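Local coordinates for tRNA (guanine-N(1)-)-methyltransferase (Corynebacterium diphtheriae, PDB 7KFF), which catalyses transfer of a methyl group from S-adenosyl-L-methionine to N1 of a guanine in tRNA, probably G37 next to the anticodon, at residues I24-L29 / V50-L55; L137-T142 / R185-S190; F164-Y169 / G198-V203. All coordinates share one frame; numbering follows the deposited sequence.

Contact 1 of 3, residues I24-L29 / V50-L55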
loop_
_atom_site.group_PDB
_atom_site.type_symbol
_atom_site.label_atom_id
_atom_site.label_comp_id
_atom_site.label_asym_id
_atom_site.label_seq_id
_atom_site.Cartn_x
_atom_site.Cartn_y
_atom_site.Cartn_z
ATOM N N ILE A 24 -7.583 11.017 12.917
ATOM C CA ILE A 24 -7.760 10.841 14.362
ATOM C C ILE A 24 -6.565 10.158 15.039
ATOM O O ILE A 24 -6.568 10.007 16.270
ATOM C CB ILE A 24 -9.078 10.122 14.730
ATOM C CG1 ILE A 24 -9.127 8.721 14.137
ATOM C CG2 ILE A 24 -10.279 10.985 14.344
ATOM C CD1 ILE A 24 -10.216 7.852 14.726
ATOM N N PHE A 25 -5.539 9.768 14.283
ATOM C CA PHE A 25 -4.314 9.172 14.825
ATOM C C PHE A 25 -3.099 9.900 14.264
ATOM O O PHE A 25 -2.323 9.335 13.469
ATOM C CB PHE A 25 -4.215 7.680 14.493
ATOM C CG PHE A 25 -5.285 6.851 15.137
ATOM C CD1 PHE A 25 -5.265 6.627 16.498
ATOM C CD2 PHE A 25 -6.312 6.305 14.384
ATOM C CE1 PHE A 25 -6.254 5.872 17.100
ATOM C CE2 PHE A 25 -7.300 5.524 14.975
ATOM C CZ PHE A 25 -7.269 5.327 16.355
ATOM N N PRO A 26 -2.863 11.140 14.707
ATOM C CA PRO A 26 -1.687 11.870 14.199
ATOM C C PRO A 26 -0.373 11.112 14.324
ATOM O O PRO A 26 0.509 11.248 13.466
ATOM C CB PRO A 26 -1.657 13.146 15.046
ATOM C CG PRO A 26 -2.996 13.269 15.634
ATOM C CD PRO A 26 -3.690 11.952 15.619
ATOM N N GLU A 27 -0.208 10.344 15.406
ATOM C CA GLU A 27 1.026 9.608 15.648
ATOM C C GLU A 27 1.318 8.599 14.541
ATOM O O GLU A 27 2.488 8.230 14.331
ATOM C CB GLU A 27 0.930 8.924 17.020
ATOM C CG GLU A 27 -0.224 7.900 17.200
ATOM C CD GLU A 27 -1.578 8.475 17.660
ATOM O OE1 GLU A 27 -1.859 9.677 17.483
ATOM O OE2 GLU A 27 -2.370 7.690 18.224
ATOM N N TYR A 28 0.290 8.127 13.835
ATOM C CA TYR A 28 0.503 7.155 12.768
ATOM C C TYR A 28 1.376 7.755 11.672
ATOM O O TYR A 28 2.041 7.026 10.929
ATOM C CB TYR A 28 -0.844 6.699 12.216
ATOM C CG TYR A 28 -0.828 5.286 11.635
ATOM C CD1 TYR A 28 -0.153 5.004 10.448
ATOM C CD2 TYR A 28 -1.505 4.254 12.252
ATOM C CE1 TYR A 28 -0.143 3.715 9.912
ATOM C CE2 TYR A 28 -1.507 2.973 11.709
ATOM C CZ TYR A 28 -0.829 2.717 10.545
ATOM O OH TYR A 28 -0.829 1.430 10.007
ATOM N N LEU A 29 1.349 9.077 11.528
ATOM C CA LEU A 29 2.099 9.745 10.482
ATOM C C LEU A 29 3.520 10.110 10.888
ATOM O O LEU A 29 4.224 10.770 10.116
ATOM C CB LEU A 29 1.357 10.963 9.974
ATOM C CG LEU A 29 0.082 10.754 9.170
ATOM C CD1 LEU A 29 0.301 9.806 7.955
ATOM C CD2 LEU A 29 -1.095 10.228 10.006
ATOM N N VAL A 50 0.379 17.605 10.238
ATOM C CA VAL A 50 -0.519 16.535 10.643
ATOM C C VAL A 50 -1.497 17.111 11.657
ATOM O O VAL A 50 -1.074 17.697 12.659
ATOM C CB VAL A 50 0.246 15.330 11.217
ATOM C CG1 VAL A 50 -0.745 14.231 11.570
ATOM C CG2 VAL A 50 1.275 14.835 10.212
ATOM N N HIS A 51 -2.794 16.948 11.396
ATOM C CA HIS A 51 -3.847 17.606 12.161
ATOM C C HIS A 51 -4.815 16.591 12.746
ATOM O O HIS A 51 -5.344 15.743 12.026
ATOM C CB HIS A 51 -4.638 18.566 11.267
ATOM C CG HIS A 51 -3.777 19.466 10.454
ATOM N ND1 HIS A 51 -3.255 20.632 10.952
ATOM C CD2 HIS A 51 -3.305 19.345 9.192
ATOM C CE1 HIS A 51 -2.515 21.211 10.024
ATOM N NE2 HIS A 51 -2.527 20.447 8.946
ATOM N N ASP A 52 -5.077 16.725 14.047
ATOM C CA ASP A 52 -6.048 15.876 14.729
ATOM C C ASP A 52 -7.449 16.314 14.341
ATOM O O ASP A 52 -7.871 17.417 14.689
ATOM C CB ASP A 52 -5.837 16.020 16.237
ATOM C CG ASP A 52 -6.632 15.021 17.065
ATOM O OD1 ASP A 52 -7.582 14.419 16.544
ATOM O OD2 ASP A 52 -6.284 14.863 18.262
ATOM N N LEU A 53 -8.176 15.436 13.660
ATOM C CA LEU A 53 -9.550 15.736 13.258
ATOM C C LEU A 53 -10.415 16.164 14.433
ATOM O O LEU A 53 -11.355 16.952 14.260
ATOM C CB LEU A 53 -10.142 14.491 12.592
ATOM C CG LEU A 53 -11.587 14.594 12.082
ATOM C CD1 LEU A 53 -11.702 15.577 10.933
ATOM C CD2 LEU A 53 -12.109 13.210 11.725
ATOM N N ARG A 54 -10.128 15.654 15.632
ATOM C CA ARG A 54 -10.949 15.995 16.792
ATOM C C ARG A 54 -10.875 17.467 17.163
ATOM O O ARG A 54 -11.753 17.950 17.891
ATOM C CB ARG A 54 -10.550 15.134 17.985
ATOM C CG ARG A 54 -10.898 13.685 17.769
ATOM C CD ARG A 54 -10.782 12.849 19.042
ATOM N NE ARG A 54 -10.653 11.454 18.643
ATOM C CZ ARG A 54 -11.658 10.631 18.371
ATOM N NH1 ARG A 54 -12.915 11.034 18.477
ATOM N NH2 ARG A 54 -11.396 9.402 17.971
ATOM N N LEU A 55 -9.873 18.195 16.676
ATOM C CA LEU A 55 -9.846 19.629 16.919
ATOM C C LEU A 55 -11.116 20.285 16.416
ATOM O O LEU A 55 -11.510 21.332 16.925
ATOM C CB LEU A 55 -8.657 20.258 16.198
ATOM C CG LEU A 55 -7.276 19.964 16.770
ATOM C CD1 LEU A 55 -6.198 20.534 15.848
ATOM C CD2 LEU A 55 -7.149 20.537 18.167
HETATM O O HOH W 1 -7.887 11.925 17.817
HETATM O O HOH W 2 -8.496 8.652 18.019
#

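Contact 2 of 3, residues L137-T142 / R185-S190. With SAH (S-adenosyl-L-homocysteine), chain C.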
loop_
_atom_site.group_PDB
_atom_site.type_symbol
_atom_site.label_atom_id
_atom_site.label_comp_id
_atom_site.label_asym_id
_atom_site.label_seq_id
_atom_site.Cartn_x
_atom_site.Cartn_y
_atom_site.Cartn_z
ATOM N N LEU A 137 -4.891 19.833 -4.126
ATOM C CA LEU A 137 -5.316 18.462 -4.364
ATOM C C LEU A 137 -5.706 17.822 -3.038
ATOM O O LEU A 137 -4.935 17.880 -2.075
ATOM C CB LEU A 137 -4.174 17.657 -4.987
ATOM C CG LEU A 137 -4.441 16.185 -5.301
ATOM C CD1 LEU A 137 -5.521 16.034 -6.358
ATOM C CD2 LEU A 137 -3.163 15.499 -5.759
ATOM N N LEU A 138 -6.899 17.220 -2.987
ATOM C CA LEU A 138 -7.360 16.427 -1.857
ATOM C C LEU A 138 -7.372 14.961 -2.250
ATOM O O LEU A 138 -8.088 14.568 -3.183
ATOM C CB LEU A 138 -8.755 16.857 -1.416
ATOM C CG LEU A 138 -9.381 16.032 -0.300
ATOM C CD1 LEU A 138 -8.584 16.173 0.990
ATOM C CD2 LEU A 138 -10.832 16.396 -0.063
ATOM N N LEU A 139 -6.565 14.167 -1.548
ATOM C CA LEU A 139 -6.540 12.720 -1.729
ATOM C C LEU A 139 -7.313 12.055 -0.594
ATOM O O LEU A 139 -7.075 12.340 0.583
ATOM C CB LEU A 139 -5.116 12.187 -1.791
ATOM C CG LEU A 139 -4.333 12.708 -2.990
ATOM C CD1 LEU A 139 -2.948 12.111 -2.999
ATOM C CD2 LEU A 139 -5.026 12.441 -4.312
ATOM N N VAL A 140 -8.252 11.197 -0.967
ATOM C CA VAL A 140 -9.122 10.496 -0.036
ATOM C C VAL A 140 -8.898 9.007 -0.226
ATOM O O VAL A 140 -9.445 8.400 -1.156
ATOM C CB VAL A 140 -10.605 10.854 -0.264
ATOM C CG1 VAL A 140 -11.454 10.151 0.786
ATOM C CG2 VAL A 140 -10.832 12.368 -0.260
ATOM N N PRO A 141 -8.088 8.377 0.619
ATOM C CA PRO A 141 -7.886 6.933 0.490
ATOM C C PRO A 141 -9.192 6.186 0.715
ATOM O O PRO A 141 -9.938 6.452 1.661
ATOM C CB PRO A 141 -6.851 6.628 1.574
ATOM C CG PRO A 141 -6.115 7.915 1.770
ATOM C CD PRO A 141 -7.152 8.993 1.590
ATOM N N THR A 142 -9.471 5.236 -0.179
ATOM C CA THR A 142 -10.622 4.375 -0.024
ATOM C C THR A 142 -10.415 3.168 -0.918
ATOM O O THR A 142 -9.904 3.319 -2.046
ATOM C CB THR A 142 -11.935 5.059 -0.393
ATOM O OG1 THR A 142 -12.888 4.037 -0.654
ATOM C CG2 THR A 142 -11.826 5.955 -1.585
ATOM N N ARG A 185 -9.354 20.058 -5.910
ATOM C CA ARG A 185 -9.440 18.955 -6.866
ATOM C C ARG A 185 -9.433 17.667 -6.056
ATOM O O ARG A 185 -8.509 17.462 -5.270
ATOM C CB ARG A 185 -8.257 19.010 -7.824
ATOM C CG ARG A 185 -8.373 20.130 -8.868
ATOM C CD ARG A 185 -7.061 20.332 -9.669
ATOM N NE ARG A 185 -6.008 20.843 -8.801
ATOM C CZ ARG A 185 -4.859 20.232 -8.522
ATOM N NH1 ARG A 185 -4.541 19.067 -9.072
ATOM N NH2 ARG A 185 -4.012 20.794 -7.676
ATOM N N VAL A 186 -10.463 16.829 -6.187
ATOM C CA VAL A 186 -10.669 15.696 -5.289
ATOM C C VAL A 186 -10.414 14.395 -6.035
ATOM O O VAL A 186 -10.944 14.191 -7.132
ATOM C CB VAL A 186 -12.082 15.704 -4.679
ATOM C CG1 VAL A 186 -12.286 14.531 -3.744
ATOM C CG2 VAL A 186 -12.328 17.014 -3.957
ATOM N N ARG A 187 -9.632 13.506 -5.422
ATOM C CA ARG A 187 -9.396 12.169 -5.944
ATOM C C ARG A 187 -9.566 11.155 -4.820
ATOM O O ARG A 187 -8.869 11.214 -3.805
ATOM C CB ARG A 187 -7.993 12.075 -6.550
ATOM C CG ARG A 187 -7.524 10.669 -6.795
ATOM C CD ARG A 187 -8.253 9.906 -7.959
ATOM N NE ARG A 187 -7.682 8.566 -8.007
ATOM C CZ ARG A 187 -6.564 8.241 -8.644
ATOM N NH1 ARG A 187 -6.041 7.038 -8.525
ATOM N NH2 ARG A 187 -5.981 9.132 -9.419
ATOM N N GLU A 188 -10.462 10.209 -5.013
ATOM C CA GLU A 188 -10.554 9.009 -4.188
ATOM C C GLU A 188 -9.592 7.976 -4.752
ATOM O O GLU A 188 -9.538 7.779 -5.967
ATOM C CB GLU A 188 -11.983 8.464 -4.217
ATOM C CG GLU A 188 -12.980 9.336 -3.424
ATOM C CD GLU A 188 -14.430 8.959 -3.645
ATOM O OE1 GLU A 188 -14.902 9.013 -4.802
ATOM O OE2 GLU A 188 -15.116 8.619 -2.665
ATOM N N VAL A 189 -8.789 7.361 -3.881
ATOM C CA VAL A 189 -7.670 6.550 -4.348
ATOM C C VAL A 189 -7.523 5.297 -3.492
ATOM O O VAL A 189 -7.444 5.379 -2.259
ATOM C CB VAL A 189 -6.358 7.365 -4.383
ATOM C CG1 VAL A 189 -6.092 8.096 -3.078
ATOM C CG2 VAL A 189 -5.173 6.491 -4.761
ATOM N N SER A 190 -7.472 4.148 -4.150
ATOM C CA SER A 190 -7.181 2.889 -3.490
ATOM C C SER A 190 -5.724 2.510 -3.721
ATOM O O SER A 190 -5.222 2.610 -4.844
ATOM C CB SER A 190 -8.042 1.770 -4.065
ATOM O OG SER A 190 -7.629 0.561 -3.446
HETATM N N SAH C . -16.470 -0.986 4.585
HETATM C CA SAH C . -15.385 -0.387 3.836
HETATM C CB SAH C . -14.167 -0.417 4.733
HETATM C CG SAH C . -13.577 0.939 5.074
HETATM S SD SAH C . -11.946 0.541 5.673
HETATM C C SAH C . -15.044 -1.110 2.544
HETATM O O SAH C . -14.655 -2.276 2.554
HETATM O OXT SAH C . -15.125 -0.525 1.465
HETATM C "C5'" SAH C . -11.644 2.061 6.565
HETATM C "C4'" SAH C . -10.773 3.056 5.827
HETATM O "O4'" SAH C . -9.478 2.517 5.569
HETATM C "C3'" SAH C . -11.271 3.555 4.461
HETATM O "O3'" SAH C . -12.285 4.484 4.594
HETATM C "C2'" SAH C . -9.970 4.099 3.869
HETATM O "O2'" SAH C . -9.646 5.354 4.416
HETATM C "C1'" SAH C . -8.969 3.083 4.374
HETATM N N9 SAH C . -8.743 1.984 3.417
HETATM C C8 SAH C . -9.108 0.663 3.556
HETATM N N7 SAH C . -8.651 -0.035 2.502
HETATM C C5 SAH C . -8.012 0.836 1.672
HETATM C C6 SAH C . -7.364 0.682 0.455
HETATM N N6 SAH C . -7.262 -0.493 -0.200
HETATM N N1 SAH C . -6.800 1.795 -0.127
HETATM C C2 SAH C . -6.867 3.017 0.496
HETATM N N3 SAH C . -7.490 3.180 1.697
HETATM C C4 SAH C . -8.049 2.100 2.256
#

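Contact 3 of 3, residues F164-Y169 / G198-V203. With SAH (S-adenosyl-L-homocysteine), chain C.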
loop_
_atom_site.group_PDB
_atom_site.type_symbol
_atom_site.label_atom_id
_atom_site.label_comp_id
_atom_site.label_asym_id
_atom_site.label_seq_id
_atom_site.Cartn_x
_atom_site.Cartn_y
_atom_site.Cartn_z
ATOM N N PHE A 164 -4.610 15.211 2.658
ATOM C CA PHE A 164 -5.125 13.856 2.794
ATOM C C PHE A 164 -6.205 13.798 3.865
ATOM O O PHE A 164 -5.984 14.256 4.984
ATOM C CB PHE A 164 -4.021 12.882 3.199
ATOM C CG PHE A 164 -2.921 12.725 2.196
ATOM C CD1 PHE A 164 -1.845 13.586 2.212
ATOM C CD2 PHE A 164 -2.909 11.661 1.314
ATOM C CE1 PHE A 164 -0.782 13.410 1.335
ATOM C CE2 PHE A 164 -1.852 11.475 0.443
ATOM C CZ PHE A 164 -0.783 12.353 0.457
ATOM N N ALA A 165 -7.352 13.209 3.533
ATOM C CA ALA A 165 -8.445 12.980 4.477
ATOM C C ALA A 165 -8.464 11.497 4.821
ATOM O O ALA A 165 -8.829 10.676 3.982
ATOM C CB ALA A 165 -9.781 13.414 3.880
ATOM N N CYS A 166 -8.065 11.149 6.045
ATOM C CA CYS A 166 -7.914 9.754 6.447
ATOM C C CYS A 166 -9.182 9.184 7.056
ATOM O O CYS A 166 -9.606 9.610 8.131
ATOM C CB CYS A 166 -6.783 9.576 7.452
ATOM S SG CYS A 166 -5.183 10.116 6.855
ATOM N N GLY A 167 -9.759 8.173 6.401
ATOM C CA GLY A 167 -10.927 7.520 6.938
ATOM C C GLY A 167 -10.594 6.408 7.919
ATOM O O GLY A 167 -9.496 5.841 7.911
ATOM N N ARG A 168 -11.573 6.118 8.762
ATOM C CA ARG A 168 -11.604 4.980 9.663
ATOM C C ARG A 168 -13.045 4.467 9.641
ATOM O O ARG A 168 -13.946 5.133 9.113
ATOM C CB ARG A 168 -11.221 5.427 11.083
ATOM C CG ARG A 168 -9.748 5.784 11.257
ATOM C CD ARG A 168 -8.934 4.591 11.660
ATOM N NE ARG A 168 -7.509 4.722 11.387
ATOM C CZ ARG A 168 -6.605 3.814 11.735
ATOM N NH1 ARG A 168 -6.938 2.771 12.478
ATOM N NH2 ARG A 168 -5.352 3.945 11.350
ATOM N N TYR A 169 -13.255 3.281 10.219
ATOM C CA TYR A 169 -14.597 2.728 10.389
ATOM C C TYR A 169 -15.160 2.424 8.999
ATOM O O TYR A 169 -14.499 1.760 8.199
ATOM C CB TYR A 169 -15.448 3.648 11.264
ATOM C CG TYR A 169 -14.678 4.141 12.474
ATOM C CD1 TYR A 169 -13.911 3.271 13.259
ATOM C CD2 TYR A 169 -14.681 5.487 12.802
ATOM C CE1 TYR A 169 -13.195 3.741 14.359
ATOM C CE2 TYR A 169 -13.994 5.959 13.905
ATOM C CZ TYR A 169 -13.242 5.085 14.670
ATOM O OH TYR A 169 -12.539 5.546 15.751
ATOM N N GLY A 198 -7.397 1.814 8.219
ATOM C CA GLY A 198 -7.548 3.249 8.118
ATOM C C GLY A 198 -6.773 3.793 6.941
ATOM O O GLY A 198 -5.919 3.118 6.362
ATOM N N GLY A 199 -7.066 5.038 6.608
ATOM C CA GLY A 199 -6.369 5.703 5.522
ATOM C C GLY A 199 -4.965 6.182 5.820
ATOM O O GLY A 199 -4.224 6.480 4.877
ATOM N N GLU A 200 -4.568 6.236 7.095
ATOM C CA GLU A 200 -3.246 6.760 7.449
ATOM C C GLU A 200 -2.108 6.008 6.754
ATOM O O GLU A 200 -1.175 6.630 6.232
ATOM C CB GLU A 200 -3.057 6.707 8.957
ATOM C CG GLU A 200 -3.971 7.674 9.747
ATOM C CD GLU A 200 -5.418 7.232 9.964
ATOM O OE1 GLU A 200 -5.828 6.124 9.549
ATOM O OE2 GLU A 200 -6.148 8.034 10.575
ATOM N N VAL A 201 -2.158 4.676 6.756
ATOM C CA VAL A 201 -1.077 3.923 6.126
ATOM C C VAL A 201 -1.047 4.181 4.627
ATOM O O VAL A 201 0.028 4.193 4.017
ATOM C CB VAL A 201 -1.140 2.424 6.466
ATOM C CG1 VAL A 201 -2.291 1.711 5.755
ATOM C CG2 VAL A 201 0.174 1.751 6.145
ATOM N N ALA A 202 -2.207 4.405 4.016
ATOM C CA ALA A 202 -2.228 4.726 2.594
ATOM C C ALA A 202 -1.588 6.079 2.318
ATOM O O ALA A 202 -0.964 6.252 1.268
ATOM C CB ALA A 202 -3.667 4.703 2.092
ATOM N N VAL A 203 -1.696 7.034 3.258
ATOM C CA VAL A 203 -0.964 8.291 3.135
ATOM C C VAL A 203 0.537 8.027 3.097
ATOM O O VAL A 203 1.263 8.582 2.270
ATOM C CB VAL A 203 -1.335 9.251 4.274
ATOM C CG1 VAL A 203 -0.478 10.504 4.162
ATOM C CG2 VAL A 203 -2.825 9.571 4.220
HETATM N N SAH C . -16.470 -0.986 4.585
HETATM C CA SAH C . -15.385 -0.387 3.836
HETATM C CB SAH C . -14.167 -0.417 4.733
HETATM C CG SAH C . -13.577 0.939 5.074
HETATM S SD SAH C . -11.946 0.541 5.673
HETATM C C SAH C . -15.044 -1.110 2.544
HETATM O O SAH C . -14.655 -2.276 2.554
HETATM O OXT SAH C . -15.125 -0.525 1.465
HETATM C "C5'" SAH C . -11.644 2.061 6.565
HETATM C "C4'" SAH C . -10.773 3.056 5.827
HETATM O "O4'" SAH C . -9.478 2.517 5.569
HETATM C "C3'" SAH C . -11.271 3.555 4.461
HETATM O "O3'" SAH C . -12.285 4.484 4.594
HETATM C "C2'" SAH C . -9.970 4.099 3.869
HETATM O "O2'" SAH C . -9.646 5.354 4.416
HETATM C "C1'" SAH C . -8.969 3.083 4.374
HETATM N N9 SAH C . -8.743 1.984 3.417
HETATM C C8 SAH C . -9.108 0.663 3.556
HETATM N N7 SAH C . -8.651 -0.035 2.502
HETATM C C5 SAH C . -8.012 0.836 1.672
HETATM C C6 SAH C . -7.364 0.682 0.455
HETATM N N6 SAH C . -7.262 -0.493 -0.200
HETATM N N1 SAH C . -6.800 1.795 -0.127
HETATM C C2 SAH C . -6.867 3.017 0.496
HETATM N N3 SAH C . -7.490 3.180 1.697
HETATM C C4 SAH C . -8.049 2.100 2.256
HETATM O O HOH W 3 -8.589 9.260 10.759
#

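Contact 1 of 3, residues I24-L29 / V50-L55
Apolar contacts between Pro26, Ile24 and Leu29 on one side and Val50 and Leu53 on the other fill the seam between residues 24-29, which follow strand 17-23, and residues 50-55, where the edge strand 46-52 ends. The two methyls of Val50 divide the work: CG1, anti to the backbone N (chi1 -178°), lies against the Pro26 ring at CB, 3.8 Å away, while CG2 meets CB of Leu29. Farther along, Ile24 CG2 packs on Leu53 CD2 at 3.9 Å, and the same methyl lies over one face of the Arg54 guanidinium, offset toward its rim. CG of Pro26 rests on CB of Asp52.

Polar links across the seam run through water. One water donates to both Ile24 O and Asp52 OD1, each at 2.8 Å, and accepts from Arg54 NE; a second, in the guanidinium plane, joins Ile24 O to Arg54 NH2. Asp52 OD1 also accepts from Arg54 N at 3.0 Å, closing an Asx turn, and Arg54 NH1 is bonded to Lys62 O. The Ile24 carbonyl is thus satisfied by two waters, and the arginine probably offsets the negative charge of Asp52; direct contact is packing, partly against the guanidinium, and the hydrogen bonding runs through water.

Contact 2 of 3, residues L137-T142 / R185-S190
The guanidinium of Arg185 has Leu137 CA over one face, offset toward the rim, and its NH2 reaches CB of Leu137 at 4.1 Å; the two side chains cross at about a right angle. That NH2 is engaged by Lys135 O and Glu159. In Arg187, a bend at chi2 (70°) folds the chain back, and NE donates within the guanidinium plane to Glu188 O, while CB meets Leu139 CD2 at 3.7 Å; its NH1 pairs with Asp152.

The backbones that carry these groups, strands 137-141 and 185-190, run parallel in the central sheet of the SPOUT methyltransferase domain. Five backbone bonds join them. Leu138 N to Arg185 O is short and nearly straight (2.8 Å, 176°), whereas Thr142 N approaches Val189 O from above the carbonyl plane at 2.9 Å. On the sheet face bearing Leu138 and Val140, these two pack against Val186; Thr142 CG2 touches Glu188 CB at 3.6 Å.

At the C-terminal ends, Pro141 O accepts from O2' of S-adenosyl-L-homocysteine (3.0 Å), and Pro141 CB lies 3.5 Å from its N3. The bonds flanking Pro141, Val189 N to Val140 O and Thr142 N to Val189 O, probably help hold its carbonyl and ring where they meet ribose and adenine.

Contact 3 of 3, residues F164-Y169 / G198-V203
Bends at chi2 in both Arg168 (-90°) and Glu200 (79°) turn their charged ends to each other within the deep trefoil knot that marks the SPOUT fold, where the chain after strand 161-165 meets the glycines leading into helix 200-211. Arg168 presents its side, and NE and NH2 both donate to the single oxygen Glu200 OE1, each at 2.9 Å. The oxygen lies near the guanidinium plane, but both donors reach it from the same face of the carboxylate, and the two planes stand 57° apart. Gly198 CA covers one guanidinium face, offset toward the rim. Glu200 OE2 accepts from Thr23 OG1 and from a water that also donates to Cys166 O, so bonds to both oxygens hold the carboxylate's orientation. Packing of Arg168 on Ala35 of the second subunit places this salt bridge beside the dimer interface.

Close backbone approach accompanies the pair: Gly199 N donates to Gly167 O at 2.9 Å, in the carbonyl plane. Gly167 N and Gly199 N each lie 3.4 Å from O2' of S-adenosyl-L-homocysteine, and Gly198 CA comes within 3.3 Å of its O4'.

Farther along the helix, Val203 CG2 touches Cys166 SG at 3.6 Å, and Val203 CG1 sits almost directly over the centre of the Phe164 ring in a CH-pi contact, 3.8 Å from its centroid.

From the N terminus, the chain leaves strand 17-23 and closes its first loop at contact 1, returning through helix 35-42 to the edge strand 46-52. Contact 1 is complete before contact 2 opens. Contacts 2 and 3 instead cross: 137-142, 164-169, 185-190 and 198-203 alternate along the chain, within the region that holds the trefoil knot. Strands 137-141 and 161-165 are sheet neighbours, so these two contacts adjoin, with Pro141 CB packing on Ala202 CB, and both face S-adenosyl-L-homocysteine. Contact 3 also touches contact 1, through Tyr28 on Glu200 and Phe25 on Arg168, tying the loop after strand 17-23 to the knot beside the second subunit.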